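Local coordinates for protein sulfide-quinone reductase (Aquifex aeolicus, PDB 3HYW) that oxidises hydrogen sulfide at an FAD-dependent active site, passes the electrons to a membrane quinone and releases the sulfur as polysulfur, at residues A[377-380]-A[381-385]; A[389-392]-A[393-397]. All blocks are in the same frame, centred on the assembly; numbering follows the deposited sequence.

Interaction 1: A[377-380]-A[381-385]; sequences WAHY and FKTAF. With LMT (dodecyl-beta-D-maltoside), chain I; DCQ (2-decyl-5,6-dimethoxy-3-methylcyclohexa-2,5-diene-1,4-dione), chain H; SO4 (sulfate ion), chain O.
The Trp-377 indole lies between Ala-378 CB, over the centre of one face, and a dodecyl maltoside sugar on the other, whose C2' sits 3.7 Å above the ring plane; a sulfate reaches the indole's edge in plane. One turn on, Phe-381 offers its edge to the quinone, CE2 coming within 3.1 Å of DCQ O5, while its CE1 lies 3.7 Å from LMT C9 of the detergent tail. Phe-385 instead turns a face to the quinone head, with CZ 3.5 Å from DCQ C2. Trp-377 CG stands between the backbone N and the carbonyl carbon (chi1 66°), which folds the indole back over Ala-378. With an alanine replacing Trp-377, the maltoside ring would probably lose its flat partner and Ala-378 CB one of its packing partners. Beneath the rings run ordinary helical bonds, among them Phe-381 N to Trp-377 O (3.0 Å), and Trp-377 N donates to the sulfate. On another side of the helix Thr-383 lies alongside His-379, OG1 above the imidazole face and 3.9 Å from NE2. Lys-382 carries its ammonium away to O4 of FAD, to Ile-348 O and to a salt bridge with Glu-162. Within about two turns this helix thus meets detergent, quinone and flavin, forming part of the quinone pocket beside the flavin of this monotopic membrane flavoprotein.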
loop_
_atom_site.group_PDB
_atom_site.type_symbol
_atom_site.label_atom_id
_atom_site.label_comp_id
_atom_site.label_asym_id
_atom_site.label_seq_id
_atom_site.Cartn_x
_atom_site.Cartn_y
_atom_site.Cartn_z
ATOM N N TRP A 377 -4.300 23.351 4.449
ATOM C CA TRP A 377 -3.301 24.415 4.355
ATOM C C TRP A 377 -2.755 24.603 2.937
ATOM O O TRP A 377 -2.527 25.734 2.500
ATOM C CB TRP A 377 -2.148 24.169 5.341
ATOM C CG TRP A 377 -1.323 22.949 5.018
ATOM C CD1 TRP A 377 -1.549 21.673 5.453
ATOM C CD2 TRP A 377 -0.152 22.885 4.185
ATOM N NE1 TRP A 377 -0.594 20.823 4.948
ATOM C CE2 TRP A 377 0.275 21.537 4.167
ATOM C CE3 TRP A 377 0.578 23.836 3.453
ATOM C CZ2 TRP A 377 1.398 21.114 3.449
ATOM C CZ3 TRP A 377 1.692 23.413 2.732
ATOM C CH2 TRP A 377 2.092 22.063 2.739
ATOM N N ALA A 378 -2.559 23.496 2.222
ATOM C CA ALA A 378 -1.986 23.528 0.884
ATOM C C ALA A 378 -2.920 24.187 -0.130
ATOM O O ALA A 378 -2.460 24.793 -1.104
ATOM C CB ALA A 378 -1.587 22.125 0.437
ATOM N N HIS A 379 -4.224 24.080 0.112
ATOM C CA HIS A 379 -5.216 24.746 -0.727
ATOM C C HIS A 379 -5.136 26.263 -0.564
ATOM O O HIS A 379 -5.215 27.004 -1.540
ATOM C CB HIS A 379 -6.631 24.259 -0.404
ATOM C CG HIS A 379 -7.703 25.186 -0.883
ATOM N ND1 HIS A 379 -8.393 26.025 -0.036
ATOM C CD2 HIS A 379 -8.177 25.435 -2.126
ATOM C CE1 HIS A 379 -9.260 26.735 -0.734
ATOM N NE2 HIS A 379 -9.147 26.398 -2.004
ATOM N N TYR A 380 -4.977 26.714 0.678
ATOM C CA TYR A 380 -4.864 28.138 0.965
ATOM C C TYR A 380 -3.570 28.726 0.418
ATOM O O TYR A 380 -3.556 29.855 -0.072
ATOM C CB TYR A 380 -5.066 28.408 2.458
ATOM C CG TYR A 380 -6.464 28.031 2.891
ATOM C CD1 TYR A 380 -7.543 28.890 2.675
ATOM C CD2 TYR A 380 -6.720 26.788 3.468
ATOM C CE1 TYR A 380 -8.842 28.526 3.055
ATOM C CE2 TYR A 380 -7.997 26.420 3.843
ATOM C CZ TYR A 380 -9.053 27.288 3.635
ATOM O OH TYR A 380 -10.319 26.896 4.014
ATOM N N PHE A 381 -2.496 27.943 0.458
ATOM C CA PHE A 381 -1.244 28.369 -0.157
ATOM C C PHE A 381 -1.336 28.492 -1.680
ATOM O O PHE A 381 -0.735 29.400 -2.267
ATOM C CB PHE A 381 -0.085 27.443 0.221
ATOM C CG PHE A 381 1.257 28.014 -0.123
ATOM C CD1 PHE A 381 1.911 28.862 0.763
ATOM C CD2 PHE A 381 1.857 27.734 -1.353
ATOM C CE1 PHE A 381 3.154 29.411 0.435
ATOM C CE2 PHE A 381 3.098 28.283 -1.683
ATOM C CZ PHE A 381 3.742 29.116 -0.787
ATOM N N LYS A 382 -2.054 27.562 -2.313
ATOM C CA LYS A 382 -2.309 27.609 -3.758
ATOM C C LYS A 382 -3.015 28.921 -4.144
ATOM O O LYS A 382 -2.584 29.622 -5.064
ATOM C CB LYS A 382 -3.143 26.391 -4.183
ATOM C CG LYS A 382 -3.488 26.317 -5.671
ATOM C CD LYS A 382 -2.590 25.351 -6.417
ATOM C CE LYS A 382 -2.965 25.321 -7.890
ATOM N NZ LYS A 382 -2.139 24.361 -8.654
ATOM N N THR A 383 -4.087 29.250 -3.422
ATOM C CA THR A 383 -4.824 30.495 -3.643
ATOM C C THR A 383 -3.930 31.715 -3.397
ATOM O O THR A 383 -3.917 32.655 -4.202
ATOM C CB THR A 383 -6.093 30.563 -2.754
ATOM O OG1 THR A 383 -6.907 29.413 -3.016
ATOM C CG2 THR A 383 -6.904 31.829 -3.046
ATOM N N ALA A 384 -3.174 31.680 -2.300
ATOM C CA ALA A 384 -2.250 32.764 -1.961
ATOM C C ALA A 384 -1.189 32.951 -3.045
ATOM O O ALA A 384 -0.920 34.080 -3.452
ATOM C CB ALA A 384 -1.613 32.534 -0.594
ATOM N N PHE A 385 -0.622 31.847 -3.536
ATOM C CA PHE A 385 0.383 31.912 -4.589
ATOM C C PHE A 385 -0.150 32.521 -5.899
ATOM O O PHE A 385 0.554 33.278 -6.568
ATOM C CB PHE A 385 1.023 30.546 -4.870
ATOM C CG PHE A 385 2.117 30.619 -5.895
ATOM C CD1 PHE A 385 3.342 31.198 -5.575
ATOM C CD2 PHE A 385 1.902 30.175 -7.197
ATOM C CE1 PHE A 385 4.342 31.304 -6.529
ATOM C CE2 PHE A 385 2.903 30.274 -8.152
ATOM C CZ PHE A 385 4.125 30.838 -7.815
HETATM C C1B LMT I . -0.387 20.863 8.733
HETATM C C2B LMT I . -1.343 21.853 9.419
HETATM C C3B LMT I . -1.489 21.567 10.913
HETATM C C4B LMT I . -1.854 20.102 11.135
HETATM C C5B LMT I . -0.788 19.212 10.485
HETATM C C6B LMT I . -1.067 17.723 10.682
HETATM O O1B LMT I . 0.984 21.175 9.021
HETATM O O2B LMT I . -0.902 23.201 9.225
HETATM O O3B LMT I . -2.496 22.413 11.481
HETATM O "O4'" LMT I . -1.973 19.842 12.540
HETATM O O5B LMT I . -0.701 19.500 9.080
HETATM O O6B LMT I . -2.208 17.324 9.913
HETATM C "C1'" LMT I . 4.209 22.116 6.431
HETATM C "C2'" LMT I . 3.023 23.081 6.475
HETATM C "C3'" LMT I . 2.170 22.860 7.721
HETATM C "C4'" LMT I . 1.754 21.393 7.834
HETATM C "C5'" LMT I . 3.014 20.525 7.819
HETATM C "C6'" LMT I . 2.689 19.039 7.920
HETATM O "O1'" LMT I . 4.833 22.238 5.152
HETATM O "O2'" LMT I . 3.485 24.435 6.443
HETATM O "O3'" LMT I . 1.014 23.701 7.653
HETATM O "O5'" LMT I . 3.752 20.767 6.613
HETATM O "O6'" LMT I . 3.450 18.455 8.985
HETATM C C1 LMT I . 6.237 21.969 5.161
HETATM C C2 LMT I . 7.023 23.191 4.688
HETATM C C3 LMT I . 6.636 23.620 3.274
HETATM C C4 LMT I . 7.549 24.737 2.780
HETATM C C5 LMT I . 6.799 25.718 1.886
HETATM C C6 LMT I . 7.765 26.706 1.243
HETATM C C7 LMT I . 7.029 27.912 0.670
HETATM C C8 LMT I . 7.309 29.176 1.478
HETATM C C9 LMT I . 6.212 29.426 2.508
HETATM C C10 LMT I . 6.613 30.525 3.485
HETATM C C11 LMT I . 5.739 31.760 3.311
HETATM C C12 LMT I . 5.509 32.447 4.638
HETATM O O2 DCQ H . 6.520 28.138 -9.260
HETATM C C2 DCQ H . 6.120 27.941 -7.975
HETATM C C3 DCQ H . 4.997 27.161 -7.724
HETATM O O3 DCQ H . 4.315 26.578 -8.766
HETATM C C3M DCQ H . 3.266 27.242 -9.471
HETATM C C4 DCQ H . 4.579 26.958 -6.416
HETATM O O4 DCQ H . 3.474 26.181 -6.168
HETATM C C4M DCQ H . 2.223 26.764 -5.804
HETATM C C5 DCQ H . 5.282 27.536 -5.365
HETATM O O5 DCQ H . 4.861 27.329 -4.085
HETATM C C1 DCQ H . 6.825 28.524 -6.925
HETATM C C1M DCQ H . 8.039 29.369 -7.230
HETATM C C6 DCQ H . 6.402 28.325 -5.610
HETATM C C7 DCQ H . 7.157 28.947 -4.449
HETATM C C8 DCQ H . 6.399 30.128 -3.850
HETATM C C9 DCQ H . 7.352 31.255 -3.469
HETATM C C10 DCQ H . 7.293 31.557 -1.975
HETATM C C11 DCQ H . 6.668 32.923 -1.721
HETATM C C12 DCQ H . 7.507 33.746 -0.751
HETATM C C13 DCQ H . 6.853 33.803 0.627
HETATM C C14 DCQ H . 7.430 34.935 1.472
HETATM C C15 DCQ H . 6.938 34.868 2.914
HETATM C C16 DCQ H . 6.992 36.235 3.562
HETATM S S SO4 O . -4.609 20.344 7.689
HETATM O O1 SO4 O . -4.468 21.726 7.239
HETATM O O2 SO4 O . -5.706 19.693 6.976
HETATM O O3 SO4 O . -3.369 19.612 7.440
HETATM O O4 SO4 O . -4.884 20.332 9.124
#

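Interaction 2: A[389-392]-A[393-397]; sequences FLWK and VRNGN. With SO4 (sulfate ion), chain M.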
loop_
_atom_site.group_PDB
_atom_site.type_symbol
_atom_site.label_atom_id
_atom_site.label_comp_id
_atom_site.label_asym_id
_atom_site.label_seq_id
_atom_site.Cartn_x
_atom_site.Cartn_y
_atom_site.Cartn_z
ATOM N N PHE A 389 1.618 35.613 -7.611
ATOM C CA PHE A 389 2.197 35.588 -8.948
ATOM C C PHE A 389 1.607 36.662 -9.863
ATOM O O PHE A 389 2.346 37.333 -10.584
ATOM C CB PHE A 389 2.099 34.207 -9.615
ATOM C CG PHE A 389 3.089 34.021 -10.736
ATOM C CD1 PHE A 389 2.748 34.337 -12.054
ATOM C CD2 PHE A 389 4.378 33.574 -10.470
ATOM C CE1 PHE A 389 3.673 34.185 -13.085
ATOM C CE2 PHE A 389 5.312 33.427 -11.493
ATOM C CZ PHE A 389 4.959 33.734 -12.808
ATOM N N LEU A 390 0.284 36.815 -9.841
ATOM C CA LEU A 390 -0.374 37.850 -10.651
ATOM C C LEU A 390 0.116 39.236 -10.274
ATOM O O LEU A 390 0.312 40.096 -11.142
ATOM C CB LEU A 390 -1.900 37.799 -10.513
ATOM C CG LEU A 390 -2.805 37.018 -11.491
ATOM C CD1 LEU A 390 -2.184 36.719 -12.859
ATOM C CD2 LEU A 390 -3.415 35.770 -10.871
ATOM N N TRP A 391 0.313 39.457 -8.977
ATOM C CA TRP A 391 0.906 40.708 -8.507
ATOM C C TRP A 391 2.284 40.937 -9.155
ATOM O O TRP A 391 2.579 42.036 -9.633
ATOM C CB TRP A 391 1.011 40.728 -6.974
ATOM C CG TRP A 391 1.571 42.006 -6.477
ATOM C CD1 TRP A 391 0.880 43.148 -6.176
ATOM C CD2 TRP A 391 2.952 42.300 -6.249
ATOM N NE1 TRP A 391 1.751 44.133 -5.771
ATOM C CE2 TRP A 391 3.027 43.637 -5.805
ATOM C CE3 TRP A 391 4.135 41.560 -6.374
ATOM C CZ2 TRP A 391 4.240 44.251 -5.484
ATOM C CZ3 TRP A 391 5.337 42.173 -6.051
ATOM C CH2 TRP A 391 5.380 43.499 -5.615
ATOM N N LYS A 392 3.110 39.891 -9.169
ATOM C CA LYS A 392 4.462 39.957 -9.738
ATOM C C LYS A 392 4.456 40.320 -11.222
ATOM O O LYS A 392 5.284 41.113 -11.667
ATOM C CB LYS A 392 5.198 38.629 -9.533
ATOM C CG LYS A 392 5.682 38.402 -8.115
ATOM C CD LYS A 392 6.788 37.366 -8.077
ATOM C CE LYS A 392 6.271 35.976 -8.393
ATOM N NZ LYS A 392 7.405 35.051 -8.547
ATOM N N VAL A 393 3.512 39.753 -11.971
ATOM C CA VAL A 393 3.314 40.112 -13.380
ATOM C C VAL A 393 3.000 41.606 -13.515
ATOM O O VAL A 393 3.590 42.307 -14.343
ATOM C CB VAL A 393 2.205 39.234 -14.052
ATOM C CG1 VAL A 393 1.937 39.680 -15.492
ATOM C CG2 VAL A 393 2.594 37.761 -14.020
ATOM N N ARG A 394 2.106 42.089 -12.663
ATOM C CA ARG A 394 1.663 43.479 -12.697
ATOM C C ARG A 394 2.699 44.476 -12.182
ATOM O O ARG A 394 2.612 45.663 -12.470
ATOM C CB ARG A 394 0.344 43.635 -11.936
ATOM C CG ARG A 394 -0.836 42.943 -12.620
ATOM C CD ARG A 394 -2.169 43.405 -12.042
ATOM N NE ARG A 394 -2.266 43.090 -10.619
ATOM C CZ ARG A 394 -2.862 42.010 -10.117
ATOM N NH1 ARG A 394 -3.461 41.135 -10.917
ATOM N NH2 ARG A 394 -2.875 41.821 -8.803
ATOM N N ASN A 395 3.688 43.987 -11.441
ATOM C CA ASN A 395 4.648 44.874 -10.806
ATOM C C ASN A 395 6.093 44.769 -11.303
ATOM O O ASN A 395 6.980 45.445 -10.782
ATOM C CB ASN A 395 4.528 44.793 -9.283
ATOM C CG ASN A 395 3.223 45.400 -8.781
ATOM O OD1 ASN A 395 2.170 44.763 -8.826
ATOM N ND2 ASN A 395 3.284 46.646 -8.335
ATOM N N GLY A 396 6.319 43.934 -12.318
ATOM C CA GLY A 396 7.557 43.983 -13.093
ATOM C C GLY A 396 8.743 43.224 -12.540
ATOM O O GLY A 396 9.870 43.451 -12.959
ATOM N N ASN A 397 8.491 42.310 -11.612
ATOM C CA ASN A 397 9.550 41.499 -11.041
ATOM C C ASN A 397 9.028 40.105 -10.720
ATOM O O ASN A 397 8.258 39.934 -9.769
ATOM C CB ASN A 397 10.127 42.179 -9.791
ATOM C CG ASN A 397 11.504 41.639 -9.402
ATOM O OD1 ASN A 397 11.891 40.533 -9.785
ATOM N ND2 ASN A 397 12.254 42.435 -8.654
HETATM S S SO4 M . -1.560 45.476 -8.381
HETATM O O1 SO4 M . -2.044 45.907 -9.686
HETATM O O2 SO4 M . -1.284 44.045 -8.407
HETATM O O3 SO4 M . -0.343 46.201 -8.037
HETATM O O4 SO4 M . -2.583 45.727 -7.380
#
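Regular i to i+4 bonding carries the helix from Phe-389 to Arg-394: Val-393 N meets Phe-389 O at 3.0 Å, and Arg-394 N bonds to Leu-390 O. Beyond them the bonds weaken: Asn-395 N is shared between Trp-391 O and Lys-392 O, and Gly-396 N and Asn-397 N also converge on Lys-392 O. Gly-396 takes a positive phi of 85°, a value that favours glycine, and the two bonds back from Gly-396 and Asn-397 make this a Schellman motif closing helix 376-395. On the outer side, the side chain of Asn-395 is stacked on the Trp-391 indole, its amide plane turned 16° from the ring; its CB makes a CH-pi contact 3.9 Å from the centroid of the six-membered ring. Arg-394 bends at chi3 (-61°), which lays one guanidinium face over Leu-390 O and directs NE and NH2 to a sulfate: NE meets its O2 at 2.6 Å, and NH2 bonds to the same oxygen from the guanidinium edge. Facing the protein interior, Phe-389 CE1 packs 3.9 Å from Val-393 CG2, beside Ile-398 and Val-12, an FAD-binding residue at the start of helix 12-24. Lys-392 CB lies 3.3 Å from Asn-397 O, a buried atom without a polar partner, and the chain delivers NZ to a salt bridge with Glu-403 and a hydrogen bond to Ile-398 O.

How the interactions relate
Both interactions lie in series on helix 376-395, their centres about 18 Å apart, and are partly buried. Interaction 2 has more buried residues (Phe-389, Leu-390, Lys-392, Val-393, Gly-396) than interaction 1, where Ala-378 and Lys-382 are the buried ones among those touching. Interaction 1 belongs to the early turns, where aromatic side chains deal with quinone and detergent and one lysine reaches the flavin. Interaction 2 holds the C-terminal end, where the chemistry shifts to backbone capping, packing against the Rossmann-type FAD-binding region, and an exposed face made by Trp-391, Arg-394 and Asn-395. Each binds a sulfate, probably from the crystallisation liquor, but through a backbone amide in 377-385 and through a guanidinium in 389-397.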